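Long-range contacts in probable 2-dehydro-3-deoxygalactonokinase DgoK1 (Sinorhizobium meliloti, PDB 3T69), which probably phosphorylates 2-dehydro-3-deoxy-D-galactonate with ATP, the second step in the breakdown of D-galactonate to pyruvate and glyceraldehyde 3-phosphate: residues B[9-14]-B[66-71]; B[85-90]-B[161-166]; B[147-152]-B[262-267]; B[153-158]-B[167-172]; B[186-191]-B[235-240]. All coordinates share one frame; numbering follows the deposited sequence.

Contact 1: B[9-14]-B[66-71]; sequences YAAVDW and PIIICG
With CG1 of Val-12 anti to the backbone N (chi1 169°) and CG2 of Ile-69 likewise opposite its own N, the two beta-branched side chains lie side by side and point the same way, Val-12 CG1 3.6 Å from Ile-69 CG2. They stand on neighbouring parallel strands, 9-14 and 67-71, inside a mixed sheet. In ASKHA kinases each of the two domains is built on an RNase H-like core; this sheet probably belongs to the first. The pairing is in register from Ala-10 opposite Ile-67 to Asp-13 opposite Cys-70. Five backbone hydrogen bonds hold it, among them Val-12 N to Ile-68 O at 2.9 Å and Cys-70 N to Val-12 O at 3.0 Å, both nearly along the C=O axis; the last is Trp-14 N to Cys-70 O. The backbone angles of Gly-71 would jam a CB against the preceding carbonyl O, which calls for glycine.

Side chains alternate between the faces. On the face of Val-12 and Ile-69, Val-12 CG2 also crosses to Ile-67 CG2 at 3.9 Å, and helix 50-58 packs here through Leu-52 against both isoleucines. The Trp-14 ring takes Ile-69 CG2 at its edge and meets Phe-19 and Phe-48 edge-to-face. On the other face lie Ala-11, Ile-68, Asp-13 and Cys-70, with helix 290-305 lying against Ala-11 and Asp-13. Strand 9-14 also pairs antiparallel with 19-24, and by analogy with other ASKHA enzymes the turn between them probably faces the nucleotide phosphates. At the start of the strand, Tyr-9 CD2 meets Ile-68 CG2 at 4.0 Å.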
# COMPACT_ATOMS: atom_id res chain seq x y z
N TYR B 9 -32.98 3.85 25.13
CA TYR B 9 -31.57 3.48 25.10
C TYR B 9 -30.70 4.48 24.34
O TYR B 9 -31.21 5.24 23.53
CB TYR B 9 -31.35 2.02 24.60
CG TYR B 9 -31.76 1.78 23.15
CD1 TYR B 9 -33.06 1.33 22.82
CD2 TYR B 9 -30.87 2.01 22.10
CE1 TYR B 9 -33.44 1.14 21.48
CE2 TYR B 9 -31.25 1.82 20.78
CZ TYR B 9 -32.53 1.40 20.47
OH TYR B 9 -32.87 1.20 19.14
N ALA B 10 -29.41 4.52 24.68
CA ALA B 10 -28.40 5.20 23.86
C ALA B 10 -27.78 4.13 22.95
O ALA B 10 -27.50 3.01 23.39
CB ALA B 10 -27.33 5.88 24.71
N ALA B 11 -27.60 4.48 21.67
CA ALA B 11 -26.89 3.65 20.72
C ALA B 11 -25.63 4.40 20.33
O ALA B 11 -25.69 5.59 19.99
CB ALA B 11 -27.74 3.39 19.51
N VAL B 12 -24.48 3.71 20.43
CA VAL B 12 -23.18 4.30 20.15
C VAL B 12 -22.41 3.42 19.16
O VAL B 12 -22.24 2.22 19.40
CB VAL B 12 -22.33 4.38 21.44
CG1 VAL B 12 -20.89 4.74 21.13
CG2 VAL B 12 -22.94 5.36 22.44
N ASP B 13 -21.98 4.02 18.04
CA ASP B 13 -21.16 3.33 17.01
C ASP B 13 -19.77 3.92 17.05
O ASP B 13 -19.53 4.99 16.53
CB ASP B 13 -21.79 3.45 15.62
CG ASP B 13 -21.02 2.68 14.52
OD1 ASP B 13 -20.47 1.59 14.77
OD2 ASP B 13 -21.01 3.14 13.37
N TRP B 14 -18.86 3.20 17.70
CA TRP B 14 -17.57 3.74 18.06
C TRP B 14 -16.51 3.12 17.14
O TRP B 14 -15.98 2.01 17.38
CB TRP B 14 -17.29 3.48 19.54
CG TRP B 14 -16.52 4.57 20.17
CD1 TRP B 14 -15.59 5.35 19.58
CD2 TRP B 14 -16.60 5.00 21.55
NE1 TRP B 14 -15.08 6.25 20.49
CE2 TRP B 14 -15.69 6.07 21.70
CE3 TRP B 14 -17.37 4.61 22.66
CZ2 TRP B 14 -15.53 6.75 22.91
CZ3 TRP B 14 -17.20 5.29 23.86
CH2 TRP B 14 -16.28 6.34 23.98
N PRO B 66 -29.51 3.21 29.65
CA PRO B 66 -28.51 2.19 29.35
C PRO B 66 -27.84 2.54 28.03
O PRO B 66 -28.31 3.44 27.34
CB PRO B 66 -29.33 0.90 29.22
CG PRO B 66 -30.71 1.35 28.89
CD PRO B 66 -30.87 2.78 29.26
N ILE B 67 -26.77 1.82 27.67
CA ILE B 67 -25.94 2.12 26.49
C ILE B 67 -25.51 0.84 25.79
O ILE B 67 -24.94 -0.05 26.40
CB ILE B 67 -24.68 2.89 26.86
CG1 ILE B 67 -25.02 3.98 27.89
CG2 ILE B 67 -24.02 3.47 25.65
CD1 ILE B 67 -24.13 5.22 27.79
N ILE B 68 -25.78 0.80 24.48
CA ILE B 68 -25.39 -0.29 23.64
C ILE B 68 -24.41 0.26 22.59
O ILE B 68 -24.68 1.26 21.93
CB ILE B 68 -26.61 -0.95 23.03
CG1 ILE B 68 -26.25 -2.22 22.27
CG2 ILE B 68 -27.38 0.04 22.22
CD1 ILE B 68 -25.58 -3.29 23.17
N ILE B 69 -23.25 -0.39 22.50
CA ILE B 69 -22.14 0.09 21.70
C ILE B 69 -21.58 -1.00 20.83
O ILE B 69 -21.30 -2.09 21.31
CB ILE B 69 -20.99 0.58 22.54
CG1 ILE B 69 -21.48 1.48 23.69
CG2 ILE B 69 -20.00 1.26 21.65
CD1 ILE B 69 -20.35 2.03 24.59
N CYS B 70 -21.41 -0.70 19.55
CA CYS B 70 -20.76 -1.59 18.63
C CYS B 70 -19.44 -0.95 18.16
O CYS B 70 -19.22 0.24 18.37
CB CYS B 70 -21.71 -1.90 17.45
SG CYS B 70 -21.97 -0.53 16.30
N GLY B 71 -18.56 -1.74 17.53
CA GLY B 71 -17.34 -1.21 16.91
C GLY B 71 -16.05 -1.40 17.69
O GLY B 71 -15.95 -2.19 18.62

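Contact 2: B[85-90]-B[161-166]; sequences IETPAA and DRVEGF
Ala-89 and Val-163 bind each other twice, Ala-89 N to Val-163 O at 3.1 Å and Val-163 N to Ala-89 O at 3.0 Å, the first donor lying in the carbonyl plane and the second tilted from it. This is an antiparallel hydrogen-bonded pair; Ala-90 and Arg-162 form the non-hydrogen-bonded pair beside it. A water extends the polar link at the other end, donating to Glu-164 O and accepting from Thr-87 OG1.

On the face of Ala-90 and Arg-162 a salt bridge within 161-166 joins Arg-162 NH1 to Glu-164 OE2 at 2.7 Å. The arginine chain bends at chi3 (91°), which brings its guanidinium obliquely up to Pro-88, where NH2 comes to 3.6 Å from Pro-88 CB. The glutamate folds inward too, and its OE2 stands 4.0 Å from the same Pro-88 CB. Both partners of the ion pair thus come to the same side of the proline, which follows a cis peptide bond.

Away from the ion pair, packing rests on Thr-87. Its CG2 meets the edge of the Phe-166 ring, in the plane of the ring, 3.6 Å from CE1, and also approaches Val-163 CG1 at 4.2 Å. Beyond the segments, Val-163 and Thr-87 lean on strand 108-116, and Phe-166 N is bound by the side chain of Gln-116.

Strand 84-86 belongs to the N-terminal sheet and strand 89-90 to the sheet holding 162-169: the chain crosses from one sheet to the other at Thr-87 and the cis Pro-88, and 89-90 then forms a short antiparallel edge strand beside 162-169.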
# COMPACT_ATOMS: atom_id res chain seq x y z
N ILE B 85 -17.61 -13.68 17.56
CA ILE B 85 -18.34 -14.90 17.39
C ILE B 85 -17.81 -15.38 16.08
O ILE B 85 -17.61 -14.62 15.10
CB ILE B 85 -19.90 -14.66 17.30
CG1 ILE B 85 -20.47 -14.10 18.60
CG2 ILE B 85 -20.64 -15.95 16.90
CD1 ILE B 85 -21.89 -13.42 18.42
N GLU B 86 -17.59 -16.68 16.03
CA GLU B 86 -16.96 -17.22 14.88
C GLU B 86 -18.01 -17.59 13.80
O GLU B 86 -19.19 -17.82 14.10
CB GLU B 86 -15.99 -18.30 15.31
CG GLU B 86 -16.46 -19.70 15.44
CD GLU B 86 -15.22 -20.65 15.43
OE1 GLU B 86 -14.62 -20.81 14.31
OE2 GLU B 86 -14.82 -21.16 16.55
N THR B 87 -17.58 -17.53 12.54
CA THR B 87 -18.45 -17.70 11.41
C THR B 87 -18.37 -19.15 11.00
O THR B 87 -17.36 -19.78 11.16
CB THR B 87 -17.97 -16.86 10.21
OG1 THR B 87 -16.62 -17.25 9.86
CG2 THR B 87 -18.03 -15.40 10.52
N PRO B 88 -19.43 -19.70 10.44
CA PRO B 88 -20.71 -19.05 10.20
C PRO B 88 -21.38 -18.76 11.54
O PRO B 88 -21.20 -19.52 12.49
CB PRO B 88 -21.51 -20.10 9.42
CG PRO B 88 -20.44 -21.12 8.94
CD PRO B 88 -19.47 -21.13 10.08
N ALA B 89 -22.09 -17.65 11.59
CA ALA B 89 -22.64 -17.18 12.81
C ALA B 89 -24.00 -16.66 12.48
O ALA B 89 -24.19 -15.90 11.50
CB ALA B 89 -21.78 -16.05 13.37
N ALA B 90 -24.97 -17.06 13.30
CA ALA B 90 -26.31 -16.50 13.19
C ALA B 90 -26.29 -15.09 13.78
O ALA B 90 -25.92 -14.89 14.94
CB ALA B 90 -27.31 -17.40 13.94
N ASP B 161 -30.03 -14.65 7.67
CA ASP B 161 -29.63 -14.18 8.98
C ASP B 161 -28.43 -14.98 9.46
O ASP B 161 -28.25 -15.24 10.61
CB ASP B 161 -30.76 -14.33 9.99
CG ASP B 161 -31.99 -13.47 9.65
OD1 ASP B 161 -32.22 -13.15 8.47
OD2 ASP B 161 -32.75 -13.14 10.58
N ARG B 162 -27.61 -15.35 8.51
CA ARG B 162 -26.33 -16.04 8.76
C ARG B 162 -25.15 -15.50 7.92
O ARG B 162 -25.20 -15.47 6.67
CB ARG B 162 -26.47 -17.55 8.52
CG ARG B 162 -27.44 -18.21 9.44
CD ARG B 162 -27.29 -19.69 9.39
NE ARG B 162 -26.34 -20.23 10.37
CZ ARG B 162 -25.23 -20.91 10.06
NH1 ARG B 162 -24.89 -21.13 8.77
NH2 ARG B 162 -24.45 -21.38 11.04
N VAL B 163 -24.08 -15.07 8.60
CA VAL B 163 -22.81 -14.82 7.91
C VAL B 163 -22.07 -16.13 7.66
O VAL B 163 -21.69 -16.80 8.61
CB VAL B 163 -21.91 -13.89 8.69
CG1 VAL B 163 -20.70 -13.59 7.90
CG2 VAL B 163 -22.65 -12.61 8.99
N GLU B 164 -21.87 -16.48 6.39
CA GLU B 164 -21.24 -17.75 6.03
C GLU B 164 -19.72 -17.62 6.04
O GLU B 164 -19.00 -18.57 6.37
CB GLU B 164 -21.72 -18.24 4.65
CG GLU B 164 -23.10 -18.92 4.63
CD GLU B 164 -23.11 -20.21 5.44
OE1 GLU B 164 -22.20 -21.06 5.21
OE2 GLU B 164 -24.02 -20.38 6.31
N GLY B 165 -19.25 -16.43 5.67
CA GLY B 165 -17.84 -16.11 5.55
C GLY B 165 -17.72 -14.67 5.11
O GLY B 165 -18.74 -14.01 4.76
N PHE B 166 -16.49 -14.16 5.13
CA PHE B 166 -16.23 -12.84 4.62
C PHE B 166 -14.76 -12.54 4.32
O PHE B 166 -13.88 -13.34 4.67
CB PHE B 166 -16.78 -11.83 5.59
CG PHE B 166 -16.12 -11.85 6.92
CD1 PHE B 166 -16.50 -12.80 7.88
CD2 PHE B 166 -15.16 -10.89 7.25
CE1 PHE B 166 -15.91 -12.79 9.16
CE2 PHE B 166 -14.56 -10.87 8.51
CZ PHE B 166 -14.93 -11.82 9.48
O HOH W 1 -16.12 -18.69 7.40

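Contact 3: B[147-152]-B[262-267]; sequences CMPGTH and VCLVGS
Leu-264 CD1 sits at the middle of a small apolar cluster, 3.7 Å from Cys-147 SG and 3.6 Å from Pro-149 CD. The leucine holds CG anti to its N (chi1 178°), and the methyl is carried back toward the opposing strand, where the proline ring crosses it at about a right angle. Tyr-274 of helix 268-280 packs on all three residues. On the opposite side of the sheet, Met-148 CG lies 4.4 Å from Val-265 CB, and helix 128-139 backs the methionine. A serine in place of Pro-149 removes the ring from Leu-264 CD1 and is likely to leave a gap between that methyl and Tyr-274.

The polar edge is the backbone pairing of the two parallel strands. Val-265 N donates to Cys-147 O at 3.2 Å in a fairly straight bond (164° at the hydrogen), while Cys-147 N reaches Cys-263 O from well above the carbonyl plane. Past this pair the chains part: Pro-149 CD still touches Val-265 O at 3.3 Å, but the loop 149-152 runs away, and His-152 meets Phe-220 of the second subunit.

Two parallel strands, each leading into a glycine-bearing loop, are what the second domain of an ASKHA kinase would be expected to offer: by analogy, the loop from Gly-150 probably faces phosphate, and the one from Gly-266, leading into helix 268-280, probably the adenosine of ATP.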
# COMPACT_ATOMS: atom_id res chain seq x y z
N CYS B 147 -21.22 -5.80 0.10
CA CYS B 147 -19.95 -5.11 0.11
C CYS B 147 -20.07 -3.97 1.04
O CYS B 147 -20.97 -3.16 0.88
CB CYS B 147 -19.59 -4.59 -1.31
SG CYS B 147 -18.40 -3.20 -1.46
N MET B 148 -19.16 -3.87 2.01
CA MET B 148 -19.24 -2.81 3.02
C MET B 148 -17.97 -1.96 3.06
O MET B 148 -17.16 -2.16 3.91
CB MET B 148 -19.57 -3.42 4.41
CG MET B 148 -20.66 -4.55 4.37
SD MET B 148 -21.04 -5.48 5.86
CE MET B 148 -21.37 -4.06 6.86
N PRO B 149 -17.82 -0.98 2.14
CA PRO B 149 -16.63 -0.14 1.98
C PRO B 149 -16.30 0.59 3.26
O PRO B 149 -17.11 0.54 4.14
CB PRO B 149 -17.07 0.88 0.95
CG PRO B 149 -18.58 0.93 1.08
CD PRO B 149 -18.91 -0.51 1.26
N GLY B 150 -15.14 1.28 3.31
CA GLY B 150 -14.61 2.06 4.47
C GLY B 150 -13.07 1.94 4.57
O GLY B 150 -12.44 1.40 3.68
N THR B 151 -12.44 2.43 5.63
CA THR B 151 -11.03 2.12 5.89
C THR B 151 -10.68 0.66 5.55
O THR B 151 -9.68 0.41 4.89
CB THR B 151 -10.69 2.29 7.35
OG1 THR B 151 -11.08 3.60 7.76
CG2 THR B 151 -9.22 2.16 7.55
N HIS B 152 -11.47 -0.28 6.06
CA HIS B 152 -11.34 -1.69 5.74
C HIS B 152 -12.64 -2.15 5.06
O HIS B 152 -13.72 -1.99 5.60
CB HIS B 152 -11.10 -2.55 7.00
CG HIS B 152 -9.82 -2.25 7.75
ND1 HIS B 152 -9.65 -2.60 9.08
CD2 HIS B 152 -8.67 -1.66 7.37
CE1 HIS B 152 -8.44 -2.23 9.48
NE2 HIS B 152 -7.84 -1.63 8.47
N VAL B 262 -24.67 -7.64 -6.49
CA VAL B 262 -24.19 -7.24 -5.14
C VAL B 262 -25.00 -6.14 -4.45
O VAL B 262 -25.51 -5.24 -5.10
CB VAL B 262 -22.66 -6.88 -5.08
CG1 VAL B 262 -21.89 -7.64 -6.14
CG2 VAL B 262 -22.39 -5.38 -5.16
N CYS B 263 -25.05 -6.24 -3.12
CA CYS B 263 -25.74 -5.27 -2.26
C CYS B 263 -24.77 -4.39 -1.51
O CYS B 263 -24.15 -4.81 -0.54
CB CYS B 263 -26.65 -6.00 -1.26
SG CYS B 263 -27.65 -7.36 -2.04
N LEU B 264 -24.65 -3.14 -1.95
CA LEU B 264 -23.74 -2.20 -1.30
C LEU B 264 -24.42 -1.57 -0.13
O LEU B 264 -25.50 -1.03 -0.28
CB LEU B 264 -23.33 -1.10 -2.27
CG LEU B 264 -22.41 -0.02 -1.71
CD1 LEU B 264 -21.01 -0.57 -1.69
CD2 LEU B 264 -22.45 1.25 -2.57
N VAL B 265 -23.77 -1.65 1.04
CA VAL B 265 -24.14 -0.91 2.25
C VAL B 265 -23.12 0.18 2.41
O VAL B 265 -21.95 -0.12 2.57
CB VAL B 265 -24.00 -1.81 3.49
CG1 VAL B 265 -24.12 -0.99 4.77
CG2 VAL B 265 -25.01 -2.97 3.45
N GLY B 266 -23.53 1.44 2.37
CA GLY B 266 -22.60 2.54 2.63
C GLY B 266 -23.31 3.88 2.61
O GLY B 266 -24.51 3.96 2.29
N SER B 267 -22.59 4.93 2.97
CA SER B 267 -23.20 6.24 2.98
C SER B 267 -22.39 7.25 2.16
O SER B 267 -21.26 6.95 1.76
CB SER B 267 -23.33 6.70 4.43
OG SER B 267 -22.23 7.53 4.79

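Contact 4: B[153-158]-B[167-172]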
# COMPACT_ATOMS: atom_id res chain seq x y z
N SER B 153 -12.57 -2.70 3.87
CA SER B 153 -13.81 -2.88 3.16
C SER B 153 -14.25 -4.33 3.31
O SER B 153 -13.52 -5.24 3.01
CB SER B 153 -13.65 -2.45 1.70
OG SER B 153 -14.74 -2.94 0.95
N LYS B 154 -15.45 -4.56 3.80
CA LYS B 154 -15.83 -5.94 4.00
C LYS B 154 -16.68 -6.54 2.86
O LYS B 154 -17.58 -5.86 2.34
CB LYS B 154 -16.49 -6.07 5.38
CG LYS B 154 -15.53 -6.56 6.46
CD LYS B 154 -14.73 -5.52 7.19
CE LYS B 154 -13.48 -6.24 7.59
NZ LYS B 154 -12.68 -5.68 8.69
N TRP B 155 -16.39 -7.76 2.45
CA TRP B 155 -17.26 -8.47 1.48
C TRP B 155 -17.84 -9.73 2.13
O TRP B 155 -17.10 -10.63 2.48
CB TRP B 155 -16.51 -8.80 0.18
CG TRP B 155 -16.35 -7.56 -0.74
CD1 TRP B 155 -15.63 -6.42 -0.48
CD2 TRP B 155 -16.93 -7.37 -2.04
NE1 TRP B 155 -15.73 -5.54 -1.52
CE2 TRP B 155 -16.52 -6.10 -2.49
CE3 TRP B 155 -17.77 -8.14 -2.84
CZ2 TRP B 155 -16.93 -5.58 -3.73
CZ3 TRP B 155 -18.18 -7.65 -4.06
CH2 TRP B 155 -17.74 -6.37 -4.51
N VAL B 156 -19.16 -9.77 2.30
CA VAL B 156 -19.81 -10.77 3.17
C VAL B 156 -20.82 -11.71 2.46
O VAL B 156 -21.71 -11.24 1.76
CB VAL B 156 -20.49 -10.04 4.34
CG1 VAL B 156 -20.98 -11.01 5.41
CG2 VAL B 156 -19.56 -9.02 4.92
N ARG B 157 -20.66 -13.01 2.60
CA ARG B 157 -21.65 -13.93 2.09
C ARG B 157 -22.70 -14.12 3.20
O ARG B 157 -22.44 -14.80 4.22
CB ARG B 157 -21.06 -15.29 1.63
CG ARG B 157 -19.53 -15.32 1.23
CD ARG B 157 -19.00 -16.62 0.51
NE ARG B 157 -19.68 -17.90 0.83
CZ ARG B 157 -19.22 -18.87 1.63
NH1 ARG B 157 -18.05 -18.74 2.27
NH2 ARG B 157 -19.95 -19.98 1.82
N LEU B 158 -23.89 -13.54 2.97
CA LEU B 158 -25.04 -13.57 3.91
C LEU B 158 -26.15 -14.54 3.45
O LEU B 158 -26.51 -14.55 2.28
CB LEU B 158 -25.59 -12.16 4.04
CG LEU B 158 -26.72 -11.91 5.03
CD1 LEU B 158 -26.42 -12.57 6.42
CD2 LEU B 158 -26.95 -10.42 5.16
N SER B 167 -14.50 -11.39 3.68
CA SER B 167 -13.17 -10.99 3.26
C SER B 167 -12.91 -9.49 3.45
O SER B 167 -13.61 -8.66 2.86
CB SER B 167 -13.04 -11.28 1.76
OG SER B 167 -12.88 -12.68 1.52
N THR B 168 -11.91 -9.12 4.25
CA THR B 168 -11.49 -7.73 4.31
C THR B 168 -10.57 -7.41 3.14
O THR B 168 -9.85 -8.31 2.64
CB THR B 168 -10.74 -7.49 5.56
OG1 THR B 168 -11.54 -7.97 6.64
CG2 THR B 168 -10.42 -5.99 5.78
N PHE B 169 -10.61 -6.15 2.71
CA PHE B 169 -9.67 -5.59 1.77
C PHE B 169 -9.36 -4.26 2.38
O PHE B 169 -10.27 -3.53 2.75
CB PHE B 169 -10.33 -5.42 0.42
CG PHE B 169 -10.51 -6.71 -0.35
CD1 PHE B 169 -9.54 -7.16 -1.21
CD2 PHE B 169 -11.68 -7.46 -0.22
CE1 PHE B 169 -9.70 -8.34 -1.92
CE2 PHE B 169 -11.85 -8.62 -0.93
CZ PHE B 169 -10.84 -9.06 -1.79
N MET B 170 -8.08 -3.93 2.52
CA MET B 170 -7.73 -2.76 3.33
C MET B 170 -7.57 -1.50 2.47
O MET B 170 -6.69 -0.67 2.71
CB MET B 170 -6.53 -3.02 4.28
CG MET B 170 -5.24 -3.65 3.69
SD MET B 170 -4.00 -3.99 4.99
CE MET B 170 -3.47 -2.34 5.39
N THR B 171 -8.49 -1.35 1.51
CA THR B 171 -8.37 -0.33 0.47
C THR B 171 -8.39 1.08 1.03
O THR B 171 -7.57 1.89 0.67
CB THR B 171 -9.40 -0.54 -0.71
OG1 THR B 171 -10.69 -0.39 -0.21
CG2 THR B 171 -9.35 -1.99 -1.27
N GLY B 172 -9.27 1.38 1.96
CA GLY B 172 -9.26 2.74 2.51
C GLY B 172 -8.00 3.16 3.24
O GLY B 172 -7.53 4.26 3.07
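Trp-155 presents the face of its five-membered ring to the edge of Phe-169 in an offset edge-to-face pair, centroids 5.7 Å apart and planes at 77°. The nearest atoms are Trp-155 CD1 and Phe-169 CD2, 4.1 Å from each other. At the edge of the phenyl ring, near its plane, lies Ser-153 O. Both rings stand on the same side of the hairpin 153-159/162-169, with Ser-153 and Ser-167.

Four backbone hydrogen bonds join the strands. Ser-153 N to Phe-169 O measures 2.7 Å and is almost straight (176°), and Phe-169 N answers to Ser-153 O; Trp-155 and Ser-167 form the second such pair, with Trp-155 N to Ser-167 O at 3.0 Å.

On the reverse face, the side chains of Lys-154 and Thr-168 lie side by side and point the same way. The lysine chain bends at chi2 (88°), and its NZ goes on to Val-124 O, while Thr-168 OG1 is held by Asp-123. An alanine in place of Lys-154 takes away the ammonium group, and Val-124 O would probably be left without that partner.

Glu-248 of helix 233-252 gathers the aromatic side, OE2 taking Ser-153 OG and Trp-155 NE1 and OE1 taking Thr-171 OG1, which Tyr-274 OH also meets. Strand 143-148 flanks 153-159 on its other side, helix 128-139 packs against Lys-154 through Glu-128, and Thr-168, Phe-169 and Thr-171, where helix 171-181 begins, pack against the second subunit.

Contact 5: B[186-191]-B[235-240]; sequences HAVAEA and DARAQL
Val-188 pushes CG1 onto the backbone of helix 233-252, where it meets the peptide between Ala-236 and Arg-237: it lies 3.6 Å from Ala-236 C and 3.5 Å from Arg-237 CA. That methyl stands anti to the valine's own carbonyl carbon (chi1 -55°), and it also touches Ala-236 CB at 3.7 Å. The alanine's CB is shared, since Ala-187 O approaches it at 3.5 Å and Ala-187 CB at 4.2 Å.

The contact joins the short helix 185-188 and the turn at Val-188 to the side of helix 233-252 in the helical part of the chain. A type I beta turn runs from Val-188 to Ala-191, closed by Ala-191 N on Val-188 O, and it brings Ala-191 up to Arg-237.

Arg-237 leaves its helix with CG anti to N (chi1 -167°) and then bends at chi2, which lays the chain along the turn. Its CD is 4.2 Å from Ala-191 CB. Ala-191 O sits over one face of the guanidinium, 3.8 Å from NH1, and is not hydrogen-bonded to it. Farther along, Phe-175 of helix 171-181 and Phe-194 pack against the same arginine.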
# COMPACT_ATOMS: atom_id res chain seq x y z
N HIS B 186 3.23 13.61 -3.76
CA HIS B 186 3.64 14.68 -4.65
C HIS B 186 2.72 14.81 -5.82
O HIS B 186 2.59 15.87 -6.37
CB HIS B 186 5.09 14.47 -5.10
CG HIS B 186 6.09 14.73 -4.01
ND1 HIS B 186 7.29 15.39 -4.23
CD2 HIS B 186 6.04 14.49 -2.67
CE1 HIS B 186 7.94 15.51 -3.08
NE2 HIS B 186 7.20 14.98 -2.12
N ALA B 187 2.07 13.71 -6.18
CA ALA B 187 1.16 13.65 -7.31
C ALA B 187 -0.26 14.08 -6.95
O ALA B 187 -0.95 14.66 -7.79
CB ALA B 187 1.13 12.26 -7.83
N VAL B 188 -0.71 13.80 -5.73
CA VAL B 188 -2.11 14.00 -5.34
C VAL B 188 -2.37 15.08 -4.26
O VAL B 188 -3.52 15.56 -4.12
CB VAL B 188 -2.76 12.69 -4.85
CG1 VAL B 188 -2.61 11.61 -5.88
CG2 VAL B 188 -2.14 12.24 -3.53
N ALA B 189 -1.32 15.44 -3.51
CA ALA B 189 -1.49 16.06 -2.18
C ALA B 189 -2.38 17.30 -2.21
O ALA B 189 -3.42 17.36 -1.54
CB ALA B 189 -0.12 16.38 -1.52
N GLU B 190 -1.99 18.26 -3.05
CA GLU B 190 -2.65 19.56 -3.12
C GLU B 190 -4.05 19.54 -3.79
O GLU B 190 -4.62 20.60 -4.05
CB GLU B 190 -1.69 20.60 -3.74
CG GLU B 190 -0.19 20.34 -3.36
CD GLU B 190 0.67 21.61 -3.15
OE1 GLU B 190 0.44 22.63 -3.85
OE2 GLU B 190 1.58 21.58 -2.27
N ALA B 191 -4.60 18.34 -4.05
CA ALA B 191 -6.04 18.18 -4.27
C ALA B 191 -6.62 17.56 -3.01
O ALA B 191 -5.90 16.85 -2.30
CB ALA B 191 -6.32 17.28 -5.46
N ASP B 235 -6.97 14.08 -10.99
CA ASP B 235 -6.94 12.88 -11.80
C ASP B 235 -5.98 11.79 -11.24
O ASP B 235 -6.25 10.58 -11.36
CB ASP B 235 -6.67 13.26 -13.26
CG ASP B 235 -7.85 14.10 -13.87
OD1 ASP B 235 -9.01 13.57 -14.00
OD2 ASP B 235 -7.60 15.28 -14.22
N ALA B 236 -4.89 12.25 -10.61
CA ALA B 236 -3.91 11.37 -9.95
C ALA B 236 -4.56 10.63 -8.75
O ALA B 236 -4.49 9.37 -8.65
CB ALA B 236 -2.70 12.18 -9.51
N ARG B 237 -5.19 11.43 -7.87
CA ARG B 237 -6.00 11.02 -6.74
C ARG B 237 -7.03 10.01 -7.19
O ARG B 237 -7.24 8.96 -6.56
CB ARG B 237 -6.68 12.25 -6.21
CG ARG B 237 -7.33 12.12 -4.85
CD ARG B 237 -7.14 13.41 -3.98
NE ARG B 237 -7.81 13.27 -2.68
CZ ARG B 237 -7.19 13.14 -1.51
NH1 ARG B 237 -5.85 13.19 -1.43
NH2 ARG B 237 -7.93 12.98 -0.42
N ALA B 238 -7.65 10.31 -8.31
CA ALA B 238 -8.69 9.47 -8.85
C ALA B 238 -8.11 8.16 -9.28
O ALA B 238 -8.66 7.11 -8.96
CB ALA B 238 -9.37 10.17 -10.04
N GLN B 239 -7.03 8.23 -10.05
CA GLN B 239 -6.23 7.08 -10.49
C GLN B 239 -5.84 6.22 -9.28
O GLN B 239 -6.09 4.99 -9.23
CB GLN B 239 -4.98 7.61 -11.14
CG GLN B 239 -4.50 6.84 -12.32
CD GLN B 239 -3.35 7.58 -13.01
OE1 GLN B 239 -3.24 8.82 -12.93
NE2 GLN B 239 -2.49 6.82 -13.73
N LEU B 240 -5.26 6.89 -8.28
CA LEU B 240 -4.97 6.24 -7.02
C LEU B 240 -6.17 5.51 -6.41
O LEU B 240 -6.06 4.31 -6.08
CB LEU B 240 -4.39 7.20 -5.99
CG LEU B 240 -4.05 6.55 -4.64
CD1 LEU B 240 -3.07 5.42 -4.80
CD2 LEU B 240 -3.40 7.58 -3.75

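Contacts 2, 3 and 4 belong to one sheet and contact 1 to the other, with segment 85-90 reaching both. Contacts 1, 3, 4 and 5 are buried, contact 2 only partly so. Contacts 2 and 4 share strand 162-169, from its partly exposed N-terminal part, with a salt bridge and a water, to its buried C-terminal end, with aromatic rings and a glutamate. Contact 3, centred about 8 Å from contact 4, encloses it along the chain. Contacts 1 and 3 are mostly aliphatic parallel pairings. Contact 5, about 37 Å from contact 1 between centres and far from the chain's centre, joins helix and turn mainly by apolar packing, with no hydrogen bond between its segments.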